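Local coordinates for Lysine/ornithine decarboxylase (Selenomonas ruminantium, PDB 5GJP), which decarboxylates both L-lysine and L-ornithine with similar efficiency, using pyridoxal 5'-phosphate, to give cadaverine and putrescine for polyamine biosynthesis, at residues A15-T20 with E372-Y377; T269-T274 with D342-T347; G288-F293 with G325-Y330. All coordinates share one frame; numbering follows the deposited sequence.

Contact 1: A15-T20 with E372-Y377; sequences AKRIPT and EDQPEY
R17 of helix 8-17 and E376 in the first turn of helix 375-387 form a salt bridge held by two nitrogens, end-on. R17 NH1 donates to E376 OE2 at 2.7 Å with an N-H...O angle of 166°, and the second, longer bond runs from R17 NH2 to E376 OE1 at 3.2 Å. Each oxygen is met on its syn lone pair and both acceptors lie close to the guanidinium plane, so the carboxylate and guanidinium meet edge to edge, their planes not far from coplanar. The bend of E376 at its second torsion (chi2 84°) brings both oxygens round to R17 NH1 and NH2. E376 OE2 is also hydrogen-bonded to T13 OG1 in the same helix as R17. E376 is a buried residue, and two partners on this one oxygen would probably favour its anionic form, as would the start of its helix.

The remaining polar contact is weaker. R17 NH2 also lies 2.9 Å from Q374 OE1, but the angle of 128° marks a weak bond, although amide and guanidinium are almost coplanar. Q374 is the N-cap residue of helix 375-387. The contact thus joins the first and last helices of the chain, beside the beta domain that class-II decarboxylases carry next to their PLP-binding barrel; strand 22-25, soon after R17, runs parallel to strand 368-370 there.

Van der Waals contacts surround the polar ones. The ring of P375 places CG over one face of the guanidinium, 3.9 Å from R17 NH2, while P375 CD lies 3.7 Å from that nitrogen. I18 CD1 is only a distant neighbour of Q374 OE1, at 4.5 Å. Both I18 and Q374 rest on I369 of strand 368-370, and P19 packs on R100 of the second subunit.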
loop_
_atom_site.group_PDB
_atom_site.type_symbol
_atom_site.label_atom_id
_atom_site.label_comp_id
_atom_site.label_asym_id
_atom_site.label_seq_id
_atom_site.Cartn_x
_atom_site.Cartn_y
_atom_site.Cartn_z
ATOM N N ALA A 15 5.899 -10.856 22.925
ATOM C CA ALA A 15 4.824 -11.622 22.310
ATOM C C ALA A 15 3.819 -12.272 23.291
ATOM O O ALA A 15 2.708 -12.633 22.866
ATOM C CB ALA A 15 5.406 -12.685 21.408
ATOM N N LYS A 16 4.197 -12.437 24.567
ATOM C CA LYS A 16 3.253 -12.879 25.602
ATOM C C LYS A 16 2.185 -11.823 25.878
ATOM O O LYS A 16 1.059 -12.160 26.220
ATOM C CB LYS A 16 3.968 -13.247 26.919
ATOM C CG LYS A 16 4.459 -14.689 27.032
ATOM C CD LYS A 16 3.323 -15.708 27.092
ATOM C CE LYS A 16 2.400 -15.492 28.289
ATOM N NZ LYS A 16 1.537 -16.677 28.551
ATOM N N ARG A 17 2.549 -10.555 25.728
ATOM C CA ARG A 17 1.680 -9.421 26.039
ATOM C C ARG A 17 0.991 -8.786 24.832
ATOM O O ARG A 17 -0.123 -8.285 24.945
ATOM C CB ARG A 17 2.502 -8.343 26.746
ATOM C CG ARG A 17 2.406 -8.400 28.254
ATOM C CD ARG A 17 3.740 -8.132 28.912
ATOM N NE ARG A 17 4.425 -6.970 28.336
ATOM C CZ ARG A 17 5.724 -6.915 28.034
ATOM N NH1 ARG A 17 6.540 -7.968 28.220
ATOM N NH2 ARG A 17 6.214 -5.794 27.507
ATOM N N ILE A 18 1.664 -8.784 23.695
ATOM C CA ILE A 18 1.236 -7.995 22.550
ATOM C C ILE A 18 1.040 -8.992 21.446
ATOM O O ILE A 18 1.964 -9.751 21.120
ATOM C CB ILE A 18 2.304 -6.950 22.143
ATOM C CG1 ILE A 18 2.827 -6.255 23.416
ATOM C CG2 ILE A 18 1.751 -5.985 21.081
ATOM C CD1 ILE A 18 3.675 -5.040 23.181
ATOM N N PRO A 19 -0.170 -9.028 20.894
ATOM C CA PRO A 19 -0.418 -9.972 19.818
ATOM C C PRO A 19 0.359 -9.540 18.570
ATOM O O PRO A 19 0.439 -8.343 18.299
ATOM C CB PRO A 19 -1.926 -9.843 19.577
ATOM C CG PRO A 19 -2.235 -8.445 19.994
ATOM C CD PRO A 19 -1.303 -8.109 21.120
ATOM N N THR A 20 0.933 -10.512 17.849
ATOM C CA THR A 20 1.633 -10.276 16.582
ATOM C C THR A 20 0.615 -10.018 15.432
ATOM O O THR A 20 -0.520 -10.440 15.529
ATOM C CB THR A 20 2.555 -11.463 16.219
ATOM O OG1 THR A 20 1.785 -12.670 16.131
ATOM C CG2 THR A 20 3.652 -11.627 17.262
ATOM N N GLU A 372 11.479 1.763 24.871
ATOM C CA GLU A 372 11.911 2.372 26.099
ATOM C C GLU A 372 10.811 2.456 27.129
ATOM O O GLU A 372 11.101 2.581 28.311
ATOM C CB GLU A 372 12.502 3.742 25.839
ATOM C CG GLU A 372 13.885 3.697 25.184
ATOM C CD GLU A 372 13.865 3.400 23.696
ATOM O OE1 GLU A 372 12.762 3.359 23.098
ATOM O OE2 GLU A 372 14.961 3.198 23.115
ATOM N N ASP A 373 9.554 2.357 26.713
ATOM C CA ASP A 373 8.455 2.234 27.666
ATOM C C ASP A 373 8.224 0.803 28.190
ATOM O O ASP A 373 7.324 0.605 28.998
ATOM C CB ASP A 373 7.157 2.791 27.058
ATOM C CG ASP A 373 7.203 4.298 26.837
ATOM O OD1 ASP A 373 8.068 4.988 27.408
ATOM O OD2 ASP A 373 6.358 4.809 26.080
ATOM N N GLN A 374 9.023 -0.182 27.783
ATOM C CA GLN A 374 8.777 -1.596 28.145
ATOM C C GLN A 374 9.743 -2.111 29.214
ATOM O O GLN A 374 10.861 -1.624 29.303
ATOM C CB GLN A 374 8.952 -2.482 26.907
ATOM C CG GLN A 374 8.141 -2.058 25.697
ATOM C CD GLN A 374 6.648 -2.079 25.961
ATOM O OE1 GLN A 374 6.102 -3.081 26.415
ATOM N NE2 GLN A 374 5.986 -0.981 25.669
ATOM N N PRO A 375 9.336 -3.134 29.988
ATOM C CA PRO A 375 10.215 -3.740 31.013
ATOM C C PRO A 375 11.474 -4.435 30.467
ATOM O O PRO A 375 12.515 -4.462 31.141
ATOM C CB PRO A 375 9.310 -4.764 31.706
ATOM C CG PRO A 375 8.167 -5.010 30.774
ATOM C CD PRO A 375 7.986 -3.733 30.005
ATOM N N GLU A 376 11.381 -4.971 29.252
ATOM C CA GLU A 376 12.562 -5.475 28.555
ATOM C C GLU A 376 13.685 -4.425 28.467
ATOM O O GLU A 376 14.867 -4.758 28.593
ATOM C CB GLU A 376 12.197 -6.008 27.183
ATOM C CG GLU A 376 11.400 -7.314 27.211
ATOM C CD GLU A 376 9.885 -7.125 27.414
ATOM O OE1 GLU A 376 9.422 -5.974 27.638
ATOM O OE2 GLU A 376 9.134 -8.133 27.360
ATOM N N TYR A 377 13.321 -3.169 28.291
ATOM C CA TYR A 377 14.292 -2.094 28.282
ATOM C C TYR A 377 14.826 -1.838 29.693
ATOM O O TYR A 377 16.018 -1.643 29.861
ATOM C CB TYR A 377 13.671 -0.817 27.731
ATOM C CG TYR A 377 14.595 0.358 27.758
ATOM C CD1 TYR A 377 15.649 0.465 26.834
ATOM C CD2 TYR A 377 14.418 1.391 28.683
ATOM C CE1 TYR A 377 16.507 1.563 26.845
ATOM C CE2 TYR A 377 15.281 2.480 28.708
ATOM C CZ TYR A 377 16.318 2.554 27.784
ATOM O OH TYR A 377 17.149 3.631 27.787
#

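Contact 2: T269-T274 with D342-T347; sequences TSVIGT and DKVLVT
S270 OG is gripped by two groups: K343 NZ donates to it at 2.7 Å, and T20 OG1, from the segment after helix 8-17, is hydrogen-bonded to it as well. The two strands bearing these residues, 265-275 and 343-346, are antiparallel neighbours in the sheet of the beta domain, their short axes 4.8 Å apart at closest approach with an angle of 137° between directions, a marked twist. K343 reaches the hydroxyl by bending at chi2 (-57°), which brings the chain across to the neighbouring strand so that CD also lies 3.3 Å from S270 OG; NZ is additionally held by G341 O. S270 and K343 form the non-hydrogen-bonded pair.

The next pair, T269 and V344, is hydrogen-bonded in both directions: V344 N to T269 O at 3.0 Å and T269 N to V344 O at 3.3 Å, the latter nearly straight at 174°. Past S270, one more backbone bond, V271 N to D342 O at 2.8 Å, reaches D342 just ahead of the strand. Strand 282-285 flanks the other edge of 265-275, where I272 and G273 both face I284 in a classic beta bulge, and L285 receives T269, V271 and V344.

On the face opposite S270 and K343, T269 and V344 project together, and T269 CG2 to V344 CG2, 3.3 Å, is closer than two methyls normally come.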
loop_
_atom_site.group_PDB
_atom_site.type_symbol
_atom_site.label_atom_id
_atom_site.label_comp_id
_atom_site.label_asym_id
_atom_site.label_seq_id
_atom_site.Cartn_x
_atom_site.Cartn_y
_atom_site.Cartn_z
ATOM N N THR A 269 6.675 -11.103 14.113
ATOM C CA THR A 269 5.562 -11.747 13.405
ATOM C C THR A 269 5.546 -13.251 13.753
ATOM O O THR A 269 6.579 -13.878 13.970
ATOM C CB THR A 269 5.652 -11.508 11.871
ATOM O OG1 THR A 269 4.493 -12.049 11.214
ATOM C CG2 THR A 269 6.921 -12.145 11.259
ATOM N N SER A 270 4.355 -13.807 13.863
ATOM C CA SER A 270 4.192 -15.210 14.202
ATOM C C SER A 270 4.023 -16.019 12.952
ATOM O O SER A 270 3.469 -15.531 11.979
ATOM C CB SER A 270 2.954 -15.418 15.086
ATOM O OG SER A 270 3.115 -14.814 16.353
ATOM N N VAL A 271 4.490 -17.263 12.983
ATOM C CA VAL A 271 4.135 -18.235 11.956
ATOM C C VAL A 271 2.708 -18.732 12.244
ATOM O O VAL A 271 2.431 -19.241 13.343
ATOM C CB VAL A 271 5.123 -19.408 11.917
ATOM C CG1 VAL A 271 4.629 -20.502 10.971
ATOM C CG2 VAL A 271 6.500 -18.911 11.465
ATOM N N ILE A 272 1.805 -18.566 11.274
ATOM C CA ILE A 272 0.404 -18.956 11.456
ATOM C C ILE A 272 -0.048 -20.129 10.621
ATOM O O ILE A 272 -1.148 -20.604 10.842
ATOM C CB ILE A 272 -0.549 -17.791 11.206
ATOM C CG1 ILE A 272 -0.478 -17.298 9.756
ATOM C CG2 ILE A 272 -0.220 -16.660 12.156
ATOM C CD1 ILE A 272 -1.476 -16.191 9.455
ATOM N N GLY A 273 0.766 -20.589 9.670
ATOM C CA GLY A 273 0.436 -21.802 8.903
ATOM C C GLY A 273 1.678 -22.410 8.286
ATOM O O GLY A 273 2.641 -21.695 7.957
ATOM N N THR A 274 1.672 -23.716 8.096
ATOM C CA THR A 274 2.789 -24.379 7.437
ATOM C C THR A 274 2.291 -25.119 6.220
ATOM O O THR A 274 1.150 -25.507 6.159
ATOM C CB THR A 274 3.543 -25.354 8.355
ATOM O OG1 THR A 274 2.636 -26.309 8.898
ATOM C CG2 THR A 274 4.223 -24.624 9.475
ATOM N N ASP A 342 5.535 -20.133 16.432
ATOM C CA ASP A 342 6.882 -19.559 16.495
ATOM C C ASP A 342 6.891 -18.088 16.099
ATOM O O ASP A 342 6.084 -17.644 15.281
ATOM C CB ASP A 342 7.846 -20.324 15.570
ATOM C CG ASP A 342 8.225 -21.703 16.126
ATOM O OD1 ASP A 342 7.994 -21.950 17.336
ATOM O OD2 ASP A 342 8.757 -22.536 15.343
ATOM N N LYS A 343 7.814 -17.338 16.683
ATOM C CA LYS A 343 8.062 -15.980 16.262
ATOM C C LYS A 343 9.308 -15.939 15.371
ATOM O O LYS A 343 10.301 -16.610 15.650
ATOM C CB LYS A 343 8.256 -15.064 17.466
ATOM C CG LYS A 343 7.277 -15.244 18.617
ATOM C CD LYS A 343 5.812 -15.100 18.250
ATOM C CE LYS A 343 4.935 -15.822 19.277
ATOM N NZ LYS A 343 3.562 -16.068 18.754
ATOM N N VAL A 344 9.227 -15.163 14.289
ATOM C CA VAL A 344 10.413 -14.684 13.588
ATOM C C VAL A 344 10.598 -13.169 13.787
ATOM O O VAL A 344 9.649 -12.444 14.106
ATOM C CB VAL A 344 10.399 -15.093 12.113
ATOM C CG1 VAL A 344 10.099 -16.592 12.020
ATOM C CG2 VAL A 344 9.380 -14.315 11.326
ATOM N N LEU A 345 11.849 -12.738 13.658
ATOM C CA LEU A 345 12.269 -11.362 13.884
ATOM C C LEU A 345 12.806 -10.789 12.606
ATOM O O LEU A 345 13.556 -11.457 11.918
ATOM C CB LEU A 345 13.399 -11.304 14.882
ATOM C CG LEU A 345 13.861 -9.923 15.342
ATOM C CD1 LEU A 345 12.711 -9.175 16.008
ATOM C CD2 LEU A 345 14.954 -10.138 16.334
ATOM N N VAL A 346 12.379 -9.570 12.274
ATOM C CA VAL A 346 12.870 -8.865 11.101
ATOM C C VAL A 346 13.455 -7.561 11.598
ATOM O O VAL A 346 12.746 -6.760 12.235
ATOM C CB VAL A 346 11.775 -8.544 10.082
ATOM C CG1 VAL A 346 12.417 -7.907 8.838
ATOM C CG2 VAL A 346 10.991 -9.786 9.687
ATOM N N THR A 347 14.725 -7.342 11.279
ATOM C CA THR A 347 15.461 -6.181 11.733
ATOM C C THR A 347 15.591 -5.160 10.617
ATOM O O THR A 347 15.189 -5.395 9.487
ATOM C CB THR A 347 16.857 -6.587 12.243
ATOM O OG1 THR A 347 17.565 -7.260 11.217
ATOM C CG2 THR A 347 16.737 -7.543 13.406
#

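Contact 3: G288-F293 with G325-Y330; sequences GIYGCF and GIDVLY. With N2P (pentane-1,5-diamine), chain B.
F293 and L329 cross at about a right angle, and the leucine's two methyls divide the aromatic side chain between them. L329 CD1 stands over one face of the F293 ring in a CH-pi contact, 4.1 Å from the centroid and 17° off the normal, while L329 CD2 packs tightly against the stem, 3.3 Å from F293 CB. At the edge of the same ring, near its plane, comes Y330 OH, 3.8 Å from F293 CE1; this hydroxyl is hydrogen-bonded to Y303 O.

I289 and D327 run antiparallel alongside one another. D327 CG lies anti to the backbone N (chi1 -158°), which carries the carboxylate to a type I turn, G288 to G291: I289 N donates to D327 OD1 at 2.9 Å and 177°, from above the carboxylate plane. The other oxygen, D327 OD2, is bound to S322 OG. Beside this bond, I289 CG2 meets I326 CG2 at 4.3 Å.

Y290 stands nearly perpendicular to I326, with Y290 OH held by D324. A pentane-1,5-diamine of chain B is modelled too close to Y290, and its detailed geometry there is doubtful. Y298 of the second subunit stacks on the Y290 ring.

The loop after strand 282-285 thus rests on the loop leading into strand 328-335 and on its first residues; that strand pairs with strand 314-319, and I296 of helix 295-298 touches both I289 and L329.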
loop_
_atom_site.group_PDB
_atom_site.type_symbol
_atom_site.label_atom_id
_atom_site.label_comp_id
_atom_site.label_asym_id
_atom_site.label_seq_id
_atom_site.Cartn_x
_atom_site.Cartn_y
_atom_site.Cartn_z
ATOM N N GLY A 288 2.645 -9.245 6.026
ATOM C CA GLY A 288 2.734 -9.538 4.612
ATOM C C GLY A 288 3.040 -8.374 3.697
ATOM O O GLY A 288 3.344 -7.285 4.142
ATOM N N ILE A 289 3.006 -8.639 2.403
ATOM C CA ILE A 289 3.365 -7.671 1.404
ATOM C C ILE A 289 2.408 -6.469 1.343
ATOM O O ILE A 289 2.722 -5.470 0.709
ATOM C CB ILE A 289 3.459 -8.368 0.008
ATOM C CG1 ILE A 289 4.528 -7.702 -0.884
ATOM C CG2 ILE A 289 2.079 -8.472 -0.680
ATOM C CD1 ILE A 289 5.263 -8.681 -1.784
ATOM N N TYR A 290 1.241 -6.613 1.943
ATOM C CA TYR A 290 0.293 -5.532 1.992
ATOM C C TYR A 290 0.452 -4.741 3.273
ATOM O O TYR A 290 -0.202 -3.751 3.471
ATOM C CB TYR A 290 -1.118 -6.057 1.852
ATOM C CG TYR A 290 -1.508 -6.418 0.450
ATOM C CD1 TYR A 290 -1.830 -5.448 -0.467
ATOM C CD2 TYR A 290 -1.574 -7.739 0.053
ATOM C CE1 TYR A 290 -2.204 -5.786 -1.745
ATOM C CE2 TYR A 290 -1.945 -8.082 -1.219
ATOM C CZ TYR A 290 -2.257 -7.102 -2.113
ATOM O OH TYR A 290 -2.622 -7.449 -3.382
ATOM N N GLY A 291 1.351 -5.171 4.138
ATOM C CA GLY A 291 1.628 -4.431 5.345
ATOM C C GLY A 291 3.041 -3.906 5.336
ATOM O O GLY A 291 3.424 -3.172 4.453
ATOM N N CYS A 292 3.821 -4.311 6.318
ATOM C CA CYS A 292 5.212 -3.902 6.431
ATOM C C CYS A 292 6.150 -4.339 5.315
ATOM O O CYS A 292 7.059 -3.610 4.964
ATOM C CB CYS A 292 5.769 -4.295 7.780
ATOM S SG CYS A 292 5.238 -3.144 9.030
ATOM N N PHE A 293 5.961 -5.543 4.799
ATOM C CA PHE A 293 6.767 -6.029 3.689
ATOM C C PHE A 293 6.406 -5.373 2.345
ATOM O O PHE A 293 6.921 -5.796 1.315
ATOM C CB PHE A 293 6.669 -7.538 3.553
ATOM C CG PHE A 293 7.329 -8.285 4.664
ATOM C CD1 PHE A 293 8.711 -8.500 4.637
ATOM C CD2 PHE A 293 6.580 -8.815 5.705
ATOM C CE1 PHE A 293 9.331 -9.217 5.651
ATOM C CE2 PHE A 293 7.190 -9.517 6.734
ATOM C CZ PHE A 293 8.565 -9.738 6.689
ATOM N N GLY A 325 -2.153 -14.147 -4.324
ATOM C CA GLY A 325 -0.991 -14.934 -4.708
ATOM C C GLY A 325 0.273 -14.124 -4.866
ATOM O O GLY A 325 1.355 -14.689 -4.983
ATOM N N ILE A 326 0.163 -12.797 -4.861
ATOM C CA ILE A 326 1.347 -11.952 -4.888
ATOM C C ILE A 326 2.072 -11.907 -3.514
ATOM O O ILE A 326 3.238 -11.512 -3.432
ATOM C CB ILE A 326 0.968 -10.532 -5.429
ATOM C CG1 ILE A 326 2.191 -9.820 -6.030
ATOM C CG2 ILE A 326 0.260 -9.657 -4.377
ATOM C CD1 ILE A 326 1.879 -9.217 -7.377
ATOM N N ASP A 327 1.370 -12.311 -2.446
ATOM C CA ASP A 327 1.836 -12.155 -1.056
ATOM C C ASP A 327 2.853 -13.238 -0.688
ATOM O O ASP A 327 2.602 -14.078 0.172
ATOM C CB ASP A 327 0.632 -12.160 -0.088
ATOM C CG ASP A 327 0.938 -11.473 1.282
ATOM O OD1 ASP A 327 2.133 -11.241 1.622
ATOM O OD2 ASP A 327 -0.037 -11.154 2.029
ATOM N N VAL A 328 3.990 -13.208 -1.367
ATOM C CA VAL A 328 5.096 -14.114 -1.128
ATOM C C VAL A 328 6.314 -13.280 -0.805
ATOM O O VAL A 328 6.663 -12.408 -1.564
ATOM C CB VAL A 328 5.388 -14.946 -2.384
ATOM C CG1 VAL A 328 6.356 -16.062 -2.080
ATOM C CG2 VAL A 328 4.110 -15.494 -2.972
ATOM N N LEU A 329 6.961 -13.540 0.322
ATOM C CA LEU A 329 8.034 -12.668 0.783
ATOM C C LEU A 329 9.446 -13.121 0.480
ATOM O O LEU A 329 10.272 -12.338 0.060
ATOM C CB LEU A 329 7.904 -12.425 2.281
ATOM C CG LEU A 329 6.506 -12.159 2.807
ATOM C CD1 LEU A 329 6.434 -12.508 4.274
ATOM C CD2 LEU A 329 6.158 -10.703 2.583
ATOM N N TYR A 330 9.726 -14.387 0.719
ATOM C CA TYR A 330 11.048 -14.930 0.484
ATOM C C TYR A 330 10.943 -16.257 -0.234
ATOM O O TYR A 330 10.010 -17.006 -0.036
ATOM C CB TYR A 330 11.787 -15.149 1.797
ATOM C CG TYR A 330 12.050 -13.915 2.609
ATOM C CD1 TYR A 330 11.133 -13.460 3.523
ATOM C CD2 TYR A 330 13.234 -13.224 2.480
ATOM C CE1 TYR A 330 11.374 -12.337 4.276
ATOM C CE2 TYR A 330 13.488 -12.101 3.227
ATOM C CZ TYR A 330 12.552 -11.661 4.125
ATOM O OH TYR A 330 12.800 -10.545 4.870
HETATM C C1 N2P B . -4.495 -6.793 -5.050
HETATM C C2 N2P B . -4.941 -7.498 -6.358
HETATM C C3 N2P B . -5.251 -8.992 -6.256
HETATM C C4 N2P B . -6.407 -9.450 -7.133
HETATM N NE2 N2P B . -4.536 -5.291 -5.160
HETATM C C5 N2P B . -7.235 -10.551 -6.465
HETATM N N1 N2P B . -6.478 -11.685 -5.854
#

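In the fold
Contacts 1 and 2 adjoin, their centres 16 Å apart: T20 OG1 lies 2.5 Å from S270 OG, a probable hydrogen bond, and A15 CB packs on K343 CE at 3.8 Å, so the N-terminal helix lies against the sheet. Contacts 2 and 3 are 13 Å apart between centres and meet where V346 CG2 touches F293 CZ at 3.9 Å; strands 343-346 and 328-335 share that sheet. Contact 3 is beside the chemistry, with the Y290 side chain about 8 Å from PLP and the side chains of D327 and C323, the probable shared proton donor, about 8 Å apart. Contact 1, about 25 Å from contact 3 between centres, is a surface salt bridge away from the active site.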